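Side-chain contacts in eukaryotic translation initiation factor 4 gamma 2 (PDB 4IUL), which probably serves as an eIF4G-like scaffold in translation initiation, its HEAT-repeat MIF4G domain interacting with the RNA helicase eIF4A: residues D245-E248 with L249-H253; Q221-A224 with R225-S228; I150-L153 with G154-K157; L235-R238 with I239-L243; E119-N122 with R123-V127. All blocks are in the same frame, centred on the assembly; numbering follows the deposited sequence.

Contact 1. Residues D245-E248 with L249-H253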
loop_
_atom_site.group_PDB
_atom_site.type_symbol
_atom_site.label_atom_id
_atom_site.label_comp_id
_atom_site.label_asym_id
_atom_site.label_seq_id
_atom_site.Cartn_x
_atom_site.Cartn_y
_atom_site.Cartn_z
ATOM N N ASP A 245 -20.983 -10.052 -0.682
ATOM C CA ASP A 245 -20.838 -9.597 -2.058
ATOM C C ASP A 245 -19.469 -9.960 -2.633
ATOM O O ASP A 245 -19.345 -10.242 -3.824
ATOM C CB ASP A 245 -21.047 -8.082 -2.151
ATOM C CG ASP A 245 -21.034 -7.580 -3.588
ATOM O OD1 ASP A 245 -21.939 -7.971 -4.362
ATOM O OD2 ASP A 245 -20.119 -6.803 -3.945
ATOM N N THR A 246 -18.443 -9.948 -1.786
ATOM C CA THR A 246 -17.092 -10.284 -2.223
ATOM C C THR A 246 -16.997 -11.782 -2.512
ATOM O O THR A 246 -16.492 -12.193 -3.551
ATOM C CB THR A 246 -16.053 -9.893 -1.151
ATOM O OG1 THR A 246 -16.091 -8.474 -0.954
ATOM C CG2 THR A 246 -14.653 -10.296 -1.584
ATOM N N VAL A 247 -17.498 -12.590 -1.584
ATOM C CA VAL A 247 -17.499 -14.040 -1.726
ATOM C C VAL A 247 -18.217 -14.482 -3.003
ATOM O O VAL A 247 -17.711 -15.321 -3.749
ATOM C CB VAL A 247 -18.174 -14.700 -0.509
ATOM C CG1 VAL A 247 -18.613 -16.113 -0.842
ATOM C CG2 VAL A 247 -17.198 -14.724 0.656
ATOM N N GLU A 248 -19.393 -13.911 -3.244
ATOM C CA GLU A 248 -20.196 -14.225 -4.419
ATOM C C GLU A 248 -19.458 -13.895 -5.716
ATOM O O GLU A 248 -19.635 -14.573 -6.727
ATOM C CB GLU A 248 -21.510 -13.443 -4.369
ATOM C CG GLU A 248 -22.457 -13.718 -5.523
ATOM C CD GLU A 248 -23.700 -12.841 -5.472
ATOM O OE1 GLU A 248 -24.464 -12.941 -4.484
ATOM O OE2 GLU A 248 -23.910 -12.048 -6.416
ATOM N N LEU A 249 -18.638 -12.850 -5.683
ATOM C CA LEU A 249 -17.879 -12.435 -6.859
ATOM C C LEU A 249 -16.826 -13.484 -7.202
ATOM O O LEU A 249 -16.569 -13.767 -8.373
ATOM C CB LEU A 249 -17.204 -11.084 -6.602
ATOM C CG LEU A 249 -16.377 -10.485 -7.742
ATOM C CD1 LEU A 249 -17.254 -10.290 -8.963
ATOM C CD2 LEU A 249 -15.772 -9.157 -7.305
ATOM N N ARG A 250 -16.229 -14.073 -6.173
ATOM C CA ARG A 250 -15.204 -15.084 -6.384
ATOM C C ARG A 250 -15.822 -16.382 -6.887
ATOM O O ARG A 250 -15.252 -17.056 -7.747
ATOM C CB ARG A 250 -14.433 -15.356 -5.093
ATOM C CG ARG A 250 -13.092 -15.998 -5.352
ATOM C CD ARG A 250 -12.778 -17.095 -4.363
ATOM N NE ARG A 250 -11.501 -17.729 -4.679
ATOM C CZ ARG A 250 -11.121 -18.914 -4.218
ATOM N NH1 ARG A 250 -11.920 -19.616 -3.415
ATOM N NH2 ARG A 250 -9.938 -19.398 -4.561
ATOM N N GLU A 251 -16.986 -16.735 -6.344
ATOM C CA GLU A 251 -17.677 -17.949 -6.756
ATOM C C GLU A 251 -18.021 -17.842 -8.245
ATOM O O GLU A 251 -18.206 -18.852 -8.928
ATOM C CB GLU A 251 -18.943 -18.145 -5.913
ATOM C CG GLU A 251 -18.654 -18.262 -4.420
ATOM C CD GLU A 251 -19.883 -18.598 -3.586
ATOM O OE1 GLU A 251 -20.912 -17.898 -3.717
ATOM O OE2 GLU A 251 -19.813 -19.562 -2.790
ATOM N N HIS A 252 -18.088 -16.608 -8.735
ATOM C CA HIS A 252 -18.370 -16.335 -10.140
ATOM C C HIS A 252 -17.072 -16.095 -10.927
ATOM O O HIS A 252 -17.084 -15.442 -11.971
ATOM C CB HIS A 252 -19.272 -15.107 -10.272
ATOM C CG HIS A 252 -20.708 -15.370 -9.952
ATOM N ND1 HIS A 252 -21.119 -15.888 -8.743
ATOM C CD2 HIS A 252 -21.832 -15.180 -10.684
ATOM C CE1 HIS A 252 -22.436 -16.006 -8.743
ATOM N NE2 HIS A 252 -22.892 -15.583 -9.909
ATOM N N HIS A 253 -15.958 -16.626 -10.426
ATOM C CA HIS A 253 -14.669 -16.463 -11.087
ATOM C C HIS A 253 -14.331 -15.001 -11.364
ATOM O O HIS A 253 -13.798 -14.672 -12.424
ATOM C CB HIS A 253 -14.644 -17.234 -12.410
ATOM C CG HIS A 253 -14.831 -18.711 -12.253
ATOM N ND1 HIS A 253 -14.075 -19.635 -12.941
ATOM C CD2 HIS A 253 -15.685 -19.425 -11.484
ATOM C CE1 HIS A 253 -14.452 -20.853 -12.601
ATOM N NE2 HIS A 253 -15.428 -20.755 -11.717
#
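Glu248 meets His252 one helical turn on, through its carbonyl oxygen rather than its carboxylate. His252 ND1 lies 2.8 Å from Glu248 O, a weak bond because the N-H...O angle is 120°, and His252 N adds a second weak bond to Glu248 O at 3.3 Å. The two side chains run alongside each other in the same direction, Glu248 CG standing 4.0 Å from His252 CE1 with carboxylate and ring planes 38° apart. The acid itself stays off the ring, Glu248 OE2 being 5.1 Å from His252 NE2. This is where helix 237-251 ends, in a Schellman motif: His253, with positive phi, is the C-prime residue, its N bonding to Arg250 O while Trp254 N reaches back to Leu249 O. Leu249 touches 245-248 through its stem, CB resting 3.3 Å from Thr246 O; with CG anti to the backbone N (chi1 -179°) the branched end leads away from 245-248, and the side chain touches Arg204 of helix 193-210. Val247 supplies the buried side. Its CG1 sits 3.9 Å from Glu251 CD, the side chains meeting at an angle, and Val247 O accepts Glu251 N at 3.0 Å, while the valine also packs against Phe223 of helix 216-227.

Contact 2. Residues Q221-A224 with R225-S228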
loop_
_atom_site.group_PDB
_atom_site.type_symbol
_atom_site.label_atom_id
_atom_site.label_comp_id
_atom_site.label_asym_id
_atom_site.label_seq_id
_atom_site.Cartn_x
_atom_site.Cartn_y
_atom_site.Cartn_z
ATOM N N GLN A 221 -8.629 -21.094 1.416
ATOM C CA GLN A 221 -8.550 -20.981 2.864
ATOM C C GLN A 221 -9.071 -19.616 3.346
ATOM O O GLN A 221 -9.796 -19.541 4.341
ATOM C CB GLN A 221 -7.101 -21.182 3.300
ATOM C CG GLN A 221 -6.924 -21.671 4.717
ATOM C CD GLN A 221 -5.460 -21.866 5.070
ATOM O OE1 GLN A 221 -4.668 -22.339 4.246
ATOM N NE2 GLN A 221 -5.094 -21.514 6.300
ATOM N N TYR A 222 -8.707 -18.545 2.637
ATOM C CA TYR A 222 -9.141 -17.193 2.994
ATOM C C TYR A 222 -10.661 -17.050 2.930
ATOM O O TYR A 222 -11.295 -16.559 3.866
ATOM C CB TYR A 222 -8.549 -16.155 2.035
ATOM C CG TYR A 222 -7.047 -15.952 2.071
ATOM C CD1 TYR A 222 -6.374 -15.495 0.934
ATOM C CD2 TYR A 222 -6.300 -16.185 3.230
ATOM C CE1 TYR A 222 -5.002 -15.276 0.940
ATOM C CE2 TYR A 222 -4.918 -15.963 3.249
ATOM C CZ TYR A 222 -4.277 -15.510 2.095
ATOM O OH TYR A 222 -2.916 -15.289 2.081
ATOM N N PHE A 223 -11.241 -17.465 1.807
ATOM C CA PHE A 223 -12.677 -17.340 1.620
ATOM C C PHE A 223 -13.541 -18.277 2.466
ATOM O O PHE A 223 -14.741 -18.042 2.620
ATOM C CB PHE A 223 -13.028 -17.459 0.133
ATOM C CG PHE A 223 -12.747 -16.205 -0.645
ATOM C CD1 PHE A 223 -11.439 -15.850 -0.983
ATOM C CD2 PHE A 223 -13.785 -15.339 -0.988
ATOM C CE1 PHE A 223 -11.167 -14.650 -1.648
ATOM C CE2 PHE A 223 -13.528 -14.139 -1.650
ATOM C CZ PHE A 223 -12.211 -13.792 -1.982
ATOM N N ALA A 224 -12.943 -19.332 3.010
ATOM C CA ALA A 224 -13.697 -20.228 3.878
ATOM C C ALA A 224 -13.885 -19.398 5.145
ATOM O O ALA A 224 -14.999 -19.217 5.646
ATOM C CB ALA A 224 -12.892 -21.478 4.183
ATOM N N ARG A 225 -12.770 -18.872 5.634
ATOM C CA ARG A 225 -12.747 -18.036 6.820
ATOM C C ARG A 225 -13.746 -16.880 6.683
ATOM O O ARG A 225 -14.398 -16.502 7.656
ATOM C CB ARG A 225 -11.322 -17.514 7.018
ATOM C CG ARG A 225 -11.150 -16.390 8.015
ATOM C CD ARG A 225 -11.439 -16.813 9.437
ATOM N NE ARG A 225 -11.046 -15.759 10.369
ATOM C CZ ARG A 225 -11.320 -15.763 11.668
ATOM N NH1 ARG A 225 -11.998 -16.769 12.205
ATOM N NH2 ARG A 225 -10.913 -14.757 12.429
ATOM N N MET A 226 -13.874 -16.340 5.471
ATOM C CA MET A 226 -14.787 -15.230 5.200
ATOM C C MET A 226 -16.260 -15.635 5.261
ATOM O O MET A 226 -17.099 -14.861 5.733
ATOM C CB MET A 226 -14.490 -14.612 3.827
ATOM C CG MET A 226 -13.262 -13.695 3.788
ATOM S SD MET A 226 -12.646 -13.334 2.119
ATOM C CE MET A 226 -13.768 -12.048 1.556
ATOM N N CYS A 227 -16.570 -16.835 4.772
ATOM C CA CYS A 227 -17.941 -17.343 4.775
ATOM C C CYS A 227 -18.431 -17.602 6.192
ATOM O O CYS A 227 -19.616 -17.442 6.479
ATOM C CB CYS A 227 -18.042 -18.646 3.972
ATOM S SG CYS A 227 -18.069 -18.448 2.178
ATOM N N SER A 228 -17.518 -18.002 7.073
ATOM C CA SER A 228 -17.877 -18.288 8.458
ATOM C C SER A 228 -17.859 -17.043 9.341
ATOM O O SER A 228 -17.698 -17.147 10.557
ATOM C CB SER A 228 -16.931 -19.340 9.045
ATOM O OG SER A 228 -15.602 -18.858 9.100
#
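Phe223 and Met226 make a Met-aromatic contact: Met226 SD stands 3.8 Å from the centroid of the Phe223 ring and 8° off its normal, squarely over the face. Apolar packing extends it, since the bend at chi3 (80°) lays Met226 CE 3.8 Å from Phe223 CE2, the two side chains leaving the helix next to each other on similar courses. Both are buried near the end of helix 216-227, which packs on the last modelled helix of this HEAT-repeat domain, 237-251; there Met226 touches Thr246 and Phe223 touches Arg250. Backbone hydrogen bonds of the alpha-helical pattern join the segments: Met226 N to Tyr222 O at 3.0 Å, Cys227 N to Phe223 O at 3.1 Å and Ser228 N to Ala224 O at 3.1 Å. One side-chain bond belongs to the helix end, Ser228 OG donating to Arg225 O at 3.0 Å from above the carbonyl plane; chi1 of 64°, which sets OG between the backbone N and the carbonyl carbon, turns the hydroxyl back over the final turn.

Contact 3. Residues I150-L153 with G154-K157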
loop_
_atom_site.group_PDB
_atom_site.type_symbol
_atom_site.label_atom_id
_atom_site.label_comp_id
_atom_site.label_asym_id
_atom_site.label_seq_id
_atom_site.Cartn_x
_atom_site.Cartn_y
_atom_site.Cartn_z
ATOM N N ILE A 150 -4.919 2.757 12.968
ATOM C CA ILE A 150 -5.378 3.533 11.820
ATOM C C ILE A 150 -4.254 3.737 10.793
ATOM O O ILE A 150 -4.514 3.857 9.597
ATOM C CB ILE A 150 -5.918 4.910 12.258
ATOM C CG1 ILE A 150 -7.100 4.728 13.209
ATOM C CG2 ILE A 150 -6.362 5.705 11.046
ATOM C CD1 ILE A 150 -7.661 6.036 13.760
ATOM N N LYS A 151 -3.006 3.779 11.257
ATOM C CA LYS A 151 -1.873 3.945 10.353
ATOM C C LYS A 151 -1.667 2.675 9.531
ATOM O O LYS A 151 -1.365 2.739 8.342
ATOM C CB LYS A 151 -0.588 4.252 11.133
ATOM C CG LYS A 151 -0.527 5.655 11.740
ATOM C CD LYS A 151 -0.704 6.729 10.672
ATOM C CE LYS A 151 -0.561 8.129 11.250
ATOM N NZ LYS A 151 -1.535 8.405 12.339
ATOM N N MET A 152 -1.840 1.527 10.179
ATOM C CA MET A 152 -1.676 0.230 9.534
ATOM C C MET A 152 -2.661 0.059 8.382
ATOM O O MET A 152 -2.307 -0.478 7.330
ATOM C CB MET A 152 -1.880 -0.891 10.555
ATOM C CG MET A 152 -1.603 -2.293 10.028
ATOM S SD MET A 152 0.160 -2.601 9.718
ATOM C CE MET A 152 0.287 -2.173 7.965
ATOM N N LEU A 153 -3.898 0.511 8.572
ATOM C CA LEU A 153 -4.898 0.387 7.516
ATOM C C LEU A 153 -4.544 1.291 6.344
ATOM O O LEU A 153 -4.713 0.914 5.183
ATOM C CB LEU A 153 -6.295 0.720 8.049
ATOM C CG LEU A 153 -6.744 -0.209 9.181
ATOM C CD1 LEU A 153 -8.208 0.061 9.551
ATOM C CD2 LEU A 153 -6.573 -1.648 8.732
ATOM N N GLY A 154 -4.058 2.489 6.652
ATOM C CA GLY A 154 -3.663 3.403 5.602
ATOM C C GLY A 154 -2.514 2.789 4.817
ATOM O O GLY A 154 -2.452 2.915 3.593
ATOM N N ASN A 155 -1.608 2.111 5.521
ATOM C CA ASN A 155 -0.462 1.474 4.874
ATOM C C ASN A 155 -0.936 0.385 3.917
ATOM O O ASN A 155 -0.470 0.302 2.777
ATOM C CB ASN A 155 0.481 0.860 5.918
ATOM C CG ASN A 155 1.870 0.583 5.357
ATOM O OD1 ASN A 155 2.139 0.835 4.185
ATOM N ND2 ASN A 155 2.762 0.063 6.199
ATOM N N ILE A 156 -1.867 -0.445 4.381
ATOM C CA ILE A 156 -2.394 -1.531 3.564
ATOM C C ILE A 156 -3.126 -1.033 2.312
ATOM O O ILE A 156 -2.986 -1.623 1.241
ATOM C CB ILE A 156 -3.325 -2.436 4.392
ATOM C CG1 ILE A 156 -2.494 -3.160 5.461
ATOM C CG2 ILE A 156 -4.025 -3.443 3.488
ATOM C CD1 ILE A 156 -3.302 -3.990 6.416
ATOM N N LYS A 157 -3.885 0.052 2.444
ATOM C CA LYS A 157 -4.623 0.623 1.318
ATOM C C LYS A 157 -3.677 1.148 0.233
ATOM O O LYS A 157 -3.966 1.040 -0.962
ATOM C CB LYS A 157 -5.527 1.756 1.809
ATOM C CG LYS A 157 -6.328 2.473 0.726
ATOM C CD LYS A 157 -7.139 3.622 1.338
ATOM C CE LYS A 157 -7.892 4.435 0.286
ATOM N NZ LYS A 157 -8.833 3.575 -0.494
#
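Met152 curls its methyl forward over the next turn to touch both Asn155 and Ile156, and this is the closely packed side of the contact. Its CG leaves anti to the backbone N (chi1 -174°), and bends at chi2 (70°) and chi3 swing the methyl round, so that Met152 CE lies 3.7 Å from Asn155 CB. The two side chains pass at a slant, and the same methyl CE of Met152 is 3.8 Å from Asn155 ND2. It also reaches the neighbouring side chain, with Met152 CE 3.9 Å from Ile156 CG1. That CG1 of Ile156 sits over the backbone as well, 3.3 Å from Met152 O, the oxygen that accepts Ile156 N at 3.0 Å. Around this side the domain closes in: helix 141-163 is packed in the alpha-helical HEAT-type array of the MIF4G domain, with Asn155 against Glu119 of helix 107-127 and Ile156 against Ile202 of helix 193-210 and Cys176 of helix 170-181. Leu153 touches 154-157 through CB, and its side chain packs on Leu180 of helix 170-181 and on Glu194 and Asp195 of helix 193-210. The other side is looser. Ile150 is exposed, and its side chain approaches 154-157 no closer than 5.9 Å. Partly exposed Lys157 contributes its CB, 3.6 Å from Leu153 O, before the aliphatic chain runs extended away from 150-153 and turns at chi4 to its amine.

Contact 4. Residues L235-R238 with I239-L243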
loop_
_atom_site.group_PDB
_atom_site.type_symbol
_atom_site.label_atom_id
_atom_site.label_comp_id
_atom_site.label_asym_id
_atom_site.label_seq_id
_atom_site.Cartn_x
_atom_site.Cartn_y
_atom_site.Cartn_z
ATOM N N LEU A 235 -21.072 -8.756 13.956
ATOM C CA LEU A 235 -20.721 -7.758 12.952
ATOM C C LEU A 235 -21.921 -6.984 12.425
ATOM O O LEU A 235 -23.000 -7.543 12.239
ATOM C CB LEU A 235 -20.017 -8.428 11.771
ATOM C CG LEU A 235 -18.768 -9.260 12.067
ATOM C CD1 LEU A 235 -18.310 -9.941 10.792
ATOM C CD2 LEU A 235 -17.671 -8.371 12.630
ATOM N N PRO A 236 -21.741 -5.677 12.171
ATOM C CA PRO A 236 -22.809 -4.817 11.654
ATOM C C PRO A 236 -23.415 -5.397 10.378
ATOM O O PRO A 236 -22.850 -6.309 9.776
ATOM C CB PRO A 236 -22.087 -3.497 11.406
ATOM C CG PRO A 236 -21.091 -3.469 12.510
ATOM C CD PRO A 236 -20.545 -4.880 12.496
ATOM N N ALA A 237 -24.559 -4.863 9.964
ATOM C CA ALA A 237 -25.223 -5.343 8.759
ATOM C C ALA A 237 -24.369 -5.068 7.529
ATOM O O ALA A 237 -24.115 -5.969 6.732
ATOM C CB ALA A 237 -26.588 -4.677 8.610
ATOM N N ARG A 238 -23.928 -3.822 7.385
ATOM C CA ARG A 238 -23.103 -3.416 6.251
ATOM C C ARG A 238 -21.881 -4.303 6.054
ATOM O O ARG A 238 -21.556 -4.671 4.929
ATOM C CB ARG A 238 -22.641 -1.963 6.416
ATOM C CG ARG A 238 -21.615 -1.514 5.370
ATOM C CD ARG A 238 -21.337 -0.008 5.429
ATOM N NE ARG A 238 -20.075 0.343 6.085
ATOM C CZ ARG A 238 -19.761 0.047 7.346
ATOM N NH1 ARG A 238 -20.616 -0.618 8.114
ATOM N NH2 ARG A 238 -18.595 0.433 7.849
ATOM N N ILE A 239 -21.207 -4.639 7.150
ATOM C CA ILE A 239 -20.009 -5.467 7.084
ATOM C C ILE A 239 -20.278 -6.862 6.529
ATOM O O ILE A 239 -19.616 -7.293 5.586
ATOM C CB ILE A 239 -19.342 -5.595 8.473
ATOM C CG1 ILE A 239 -18.867 -4.219 8.950
ATOM C CG2 ILE A 239 -18.175 -6.573 8.411
ATOM C CD1 ILE A 239 -17.856 -3.545 8.032
ATOM N N ARG A 240 -21.249 -7.571 7.095
ATOM C CA ARG A 240 -21.530 -8.909 6.602
ATOM C C ARG A 240 -22.163 -8.917 5.211
ATOM O O ARG A 240 -22.176 -9.947 4.545
ATOM C CB ARG A 240 -22.385 -9.701 7.598
ATOM C CG ARG A 240 -23.800 -9.223 7.815
ATOM C CD ARG A 240 -24.554 -10.286 8.608
ATOM N NE ARG A 240 -25.973 -9.988 8.764
ATOM C CZ ARG A 240 -26.464 -9.110 9.632
ATOM N NH1 ARG A 240 -25.648 -8.436 10.432
ATOM N NH2 ARG A 240 -27.773 -8.912 9.702
ATOM N N PHE A 241 -22.678 -7.777 4.761
ATOM C CA PHE A 241 -23.254 -7.716 3.420
ATOM C C PHE A 241 -22.118 -7.460 2.432
ATOM O O PHE A 241 -22.201 -7.821 1.255
ATOM C CB PHE A 241 -24.297 -6.599 3.306
ATOM C CG PHE A 241 -25.544 -6.838 4.125
ATOM C CD1 PHE A 241 -26.080 -8.122 4.252
ATOM C CD2 PHE A 241 -26.196 -5.776 4.750
ATOM C CE1 PHE A 241 -27.244 -8.342 4.988
ATOM C CE2 PHE A 241 -27.360 -5.986 5.487
ATOM C CZ PHE A 241 -27.885 -7.273 5.607
ATOM N N LEU A 242 -21.052 -6.843 2.934
ATOM C CA LEU A 242 -19.883 -6.525 2.123
ATOM C C LEU A 242 -19.076 -7.802 1.906
ATOM O O LEU A 242 -18.453 -7.985 0.860
ATOM C CB LEU A 242 -19.024 -5.474 2.833
ATOM C CG LEU A 242 -18.330 -4.430 1.958
ATOM C CD1 LEU A 242 -17.468 -5.125 0.916
ATOM C CD2 LEU A 242 -19.371 -3.558 1.281
ATOM N N LEU A 243 -19.092 -8.684 2.899
ATOM C CA LEU A 243 -18.373 -9.944 2.791
ATOM C C LEU A 243 -19.102 -10.853 1.811
ATOM O O LEU A 243 -18.479 -11.488 0.961
ATOM C CB LEU A 243 -18.264 -10.624 4.162
ATOM C CG LEU A 243 -17.360 -9.954 5.205
ATOM C CD1 LEU A 243 -17.598 -10.576 6.577
ATOM C CD2 LEU A 243 -15.900 -10.094 4.783
#
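Ile239 is the bump of this contact, and three residues of 235-238 shape the hollow round it. Its CG1 lies alongside the Pro236 ring, 4.0 Å from Pro236 CD, the two side chains heading in a common direction. The other branch, Ile239 CG2, meets Leu235 CD1 at 4.1 Å, those side chains crossing at about a right angle. Over the end of the isoleucine comes a flat lid, the Arg238 guanidinium, whose face is turned to Ile239 CD1 with Arg238 NH1 4.0 Å away; a bend at chi3 (103°) folds it back there, and a salt bridge from NH2 to Glu197 of helix 193-210 helps hold it. With an alanine here, the Arg238 face and the Leu235 and Pro236 side chains would probably lose their shared filler, opening a gap between the proline ring and the guanidinium. A smaller fit flanks this one: Arg240 crosses the start of the helix with one guanidinium face over Ala237 CA while its edge offers NH1 to Leu235 O at 3.3 Å, a weak bond (121° at the hydrogen). Deeper in, Leu235 CD1 and Leu243 CD1 come within 4.3 Å. The whole is a helix start, with Pro236 at the N-cap of helix 237-251 in this HEAT-repeat domain.

Contact 5. Residues E119-N122 with R123-V127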
loop_
_atom_site.group_PDB
_atom_site.type_symbol
_atom_site.label_atom_id
_atom_site.label_comp_id
_atom_site.label_asym_id
_atom_site.label_seq_id
_atom_site.Cartn_x
_atom_site.Cartn_y
_atom_site.Cartn_z
ATOM N N GLU A 119 8.111 -0.064 5.665
ATOM C CA GLU A 119 6.999 0.564 6.367
ATOM C C GLU A 119 6.080 -0.504 6.953
ATOM O O GLU A 119 5.620 -0.372 8.083
ATOM C CB GLU A 119 6.197 1.488 5.440
ATOM C CG GLU A 119 6.782 2.883 5.270
ATOM C CD GLU A 119 6.740 3.715 6.550
ATOM O OE1 GLU A 119 7.288 3.266 7.576
ATOM O OE2 GLU A 119 6.165 4.827 6.530
ATOM N N PHE A 120 5.835 -1.574 6.200
ATOM C CA PHE A 120 4.954 -2.624 6.695
ATOM C C PHE A 120 5.449 -3.261 7.992
ATOM O O PHE A 120 4.645 -3.564 8.875
ATOM C CB PHE A 120 4.734 -3.723 5.649
ATOM C CG PHE A 120 3.598 -4.654 5.993
ATOM C CD1 PHE A 120 2.279 -4.207 5.949
ATOM C CD2 PHE A 120 3.846 -5.964 6.382
ATOM C CE1 PHE A 120 1.224 -5.048 6.285
ATOM C CE2 PHE A 120 2.797 -6.816 6.723
ATOM C CZ PHE A 120 1.481 -6.359 6.674
ATOM N N GLU A 121 6.757 -3.471 8.111
ATOM C CA GLU A 121 7.315 -4.068 9.324
ATOM C C GLU A 121 7.240 -3.113 10.519
ATOM O O GLU A 121 6.900 -3.527 11.626
ATOM C CB GLU A 121 8.769 -4.497 9.096
ATOM C CG GLU A 121 8.946 -5.794 8.300
ATOM C CD GLU A 121 10.399 -6.041 7.868
ATOM O OE1 GLU A 121 11.337 -5.606 8.581
ATOM O OE2 GLU A 121 10.606 -6.687 6.816
ATOM N N ASN A 122 7.540 -1.835 10.298
ATOM C CA ASN A 122 7.500 -0.854 11.380
ATOM C C ASN A 122 6.085 -0.561 11.869
ATOM O O ASN A 122 5.862 -0.401 13.070
ATOM C CB ASN A 122 8.172 0.453 10.948
ATOM C CG ASN A 122 9.614 0.247 10.503
ATOM O OD1 ASN A 122 10.423 -0.338 11.225
ATOM N ND2 ASN A 122 9.939 0.728 9.309
ATOM N N ARG A 123 5.132 -0.491 10.946
ATOM C CA ARG A 123 3.748 -0.213 11.313
ATOM C C ARG A 123 3.122 -1.402 12.044
ATOM O O ARG A 123 2.186 -1.234 12.834
ATOM C CB ARG A 123 2.935 0.145 10.068
ATOM C CG ARG A 123 3.442 1.407 9.361
ATOM C CD ARG A 123 3.268 2.651 10.227
ATOM N NE ARG A 123 3.877 3.829 9.616
ATOM C CZ ARG A 123 3.783 5.067 10.098
ATOM N NH1 ARG A 123 3.095 5.301 11.210
ATOM N NH2 ARG A 123 4.389 6.072 9.474
ATOM N N THR A 124 3.650 -2.598 11.780
ATOM C CA THR A 124 3.172 -3.810 12.430
ATOM C C THR A 124 3.664 -3.825 13.875
ATOM O O THR A 124 2.919 -4.174 14.790
ATOM C CB THR A 124 3.698 -5.075 11.732
ATOM O OG1 THR A 124 3.164 -5.153 10.405
ATOM C CG2 THR A 124 3.284 -6.315 12.513
ATOM N N ARG A 125 4.924 -3.445 14.068
ATOM C CA ARG A 125 5.519 -3.402 15.400
ATOM C C ARG A 125 4.851 -2.365 16.299
ATOM O O ARG A 125 4.785 -2.538 17.519
ATOM C CB ARG A 125 7.017 -3.106 15.302
ATOM C CG ARG A 125 7.876 -4.335 15.043
ATOM C CD ARG A 125 9.353 -4.052 15.320
ATOM N NE ARG A 125 9.936 -3.152 14.330
ATOM C CZ ARG A 125 10.290 -3.522 13.102
ATOM N NH1 ARG A 125 10.123 -4.780 12.719
ATOM N NH2 ARG A 125 10.799 -2.631 12.256
ATOM N N ASN A 126 4.358 -1.289 15.694
ATOM C CA ASN A 126 3.693 -0.233 16.446
ATOM C C ASN A 126 2.346 -0.684 17.012
ATOM O O ASN A 126 1.905 -0.179 18.045
ATOM C CB ASN A 126 3.497 1.001 15.556
ATOM C CG ASN A 126 4.804 1.729 15.270
ATOM O OD1 ASN A 126 5.891 1.177 15.467
ATOM N ND2 ASN A 126 4.704 2.969 14.795
ATOM N N VAL A 127 1.698 -1.626 16.331
ATOM C CA VAL A 127 0.403 -2.145 16.768
ATOM C C VAL A 127 0.548 -3.154 17.904
ATOM O O VAL A 127 -0.229 -3.138 18.858
ATOM C CB VAL A 127 -0.358 -2.818 15.592
ATOM C CG1 VAL A 127 -1.499 -3.686 16.119
ATOM C CG2 VAL A 127 -0.906 -1.751 14.659
HETATM O O HOH W 1 6.217 7.412 7.239
HETATM O O HOH W 2 9.442 -0.057 13.649
#
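Thr124 turns its hydroxyl back onto the preceding turn, OG1 donating to Phe120 O at 2.7 Å; Thr124 N bonds to the same Phe120 O at 3.2 Å, so one carbonyl oxygen holds two donors. OG1 beside the backbone N (chi1 -65°) makes this possible, and the hydroxyl also lies over one face of the Phe120 ring, displaced from the ring centre. Glu119 and Arg123 run alongside each other as a long salt bridge, Glu119 OE2 to Arg123 NH2 3.7 Å, the carboxylate and guanidinium planes 60° apart. Water 1 bridges the pair from one side, donating to Glu119 OE2 at 2.7 Å and weakly accepting from Arg123 NH2. A leucine in place of Arg123 would probably leave the Glu119 carboxylate without its opposite charge and break this water bridge. Further along the surface, Glu121 O sits over the centre of one face of the Arg125 guanidinium, 3.6 Å from its plane, and a second water links Asn122 OD1, at 2.6 Å, weakly to Arg125 NE. Packing lies beyond: Phe120 rests on Cys176 of helix 170-181, and Arg123 on Leu68 of helix 53-69. Arg123 NE is buried with no partner in the model, while its NH2 has a long, water-shared bridge; the charge pairing is therefore probably modest, and the Phe120 carbonyl, with its short bond from Thr124 OG1 and a second donor in Thr124 N, is the firmer polar link.

How the contacts relate
From the N terminus the order is contact 5, contact 3, contact 2, contact 4, contact 1. Each joins consecutive residues, so none closes a loop longer than a helical turn or a helix end, and none nests in or crosses another. Contacts 5 and 3 tie successive helices 107-127 and 141-163 together, Met152 CE lying 3.5 Å from Phe120 CE1. Contact 2 is on helix 216-227, its nearest atoms about 12 Å from contact 3. Contacts 4 and 1 occupy the start and the end of helix 237-251, and contact 1 packs back on contact 2, with Thr246 CG2 3.7 Å from Met226 CE. Two touching pairs thus result, one nearer the chain's centre and one toward the C-terminal end.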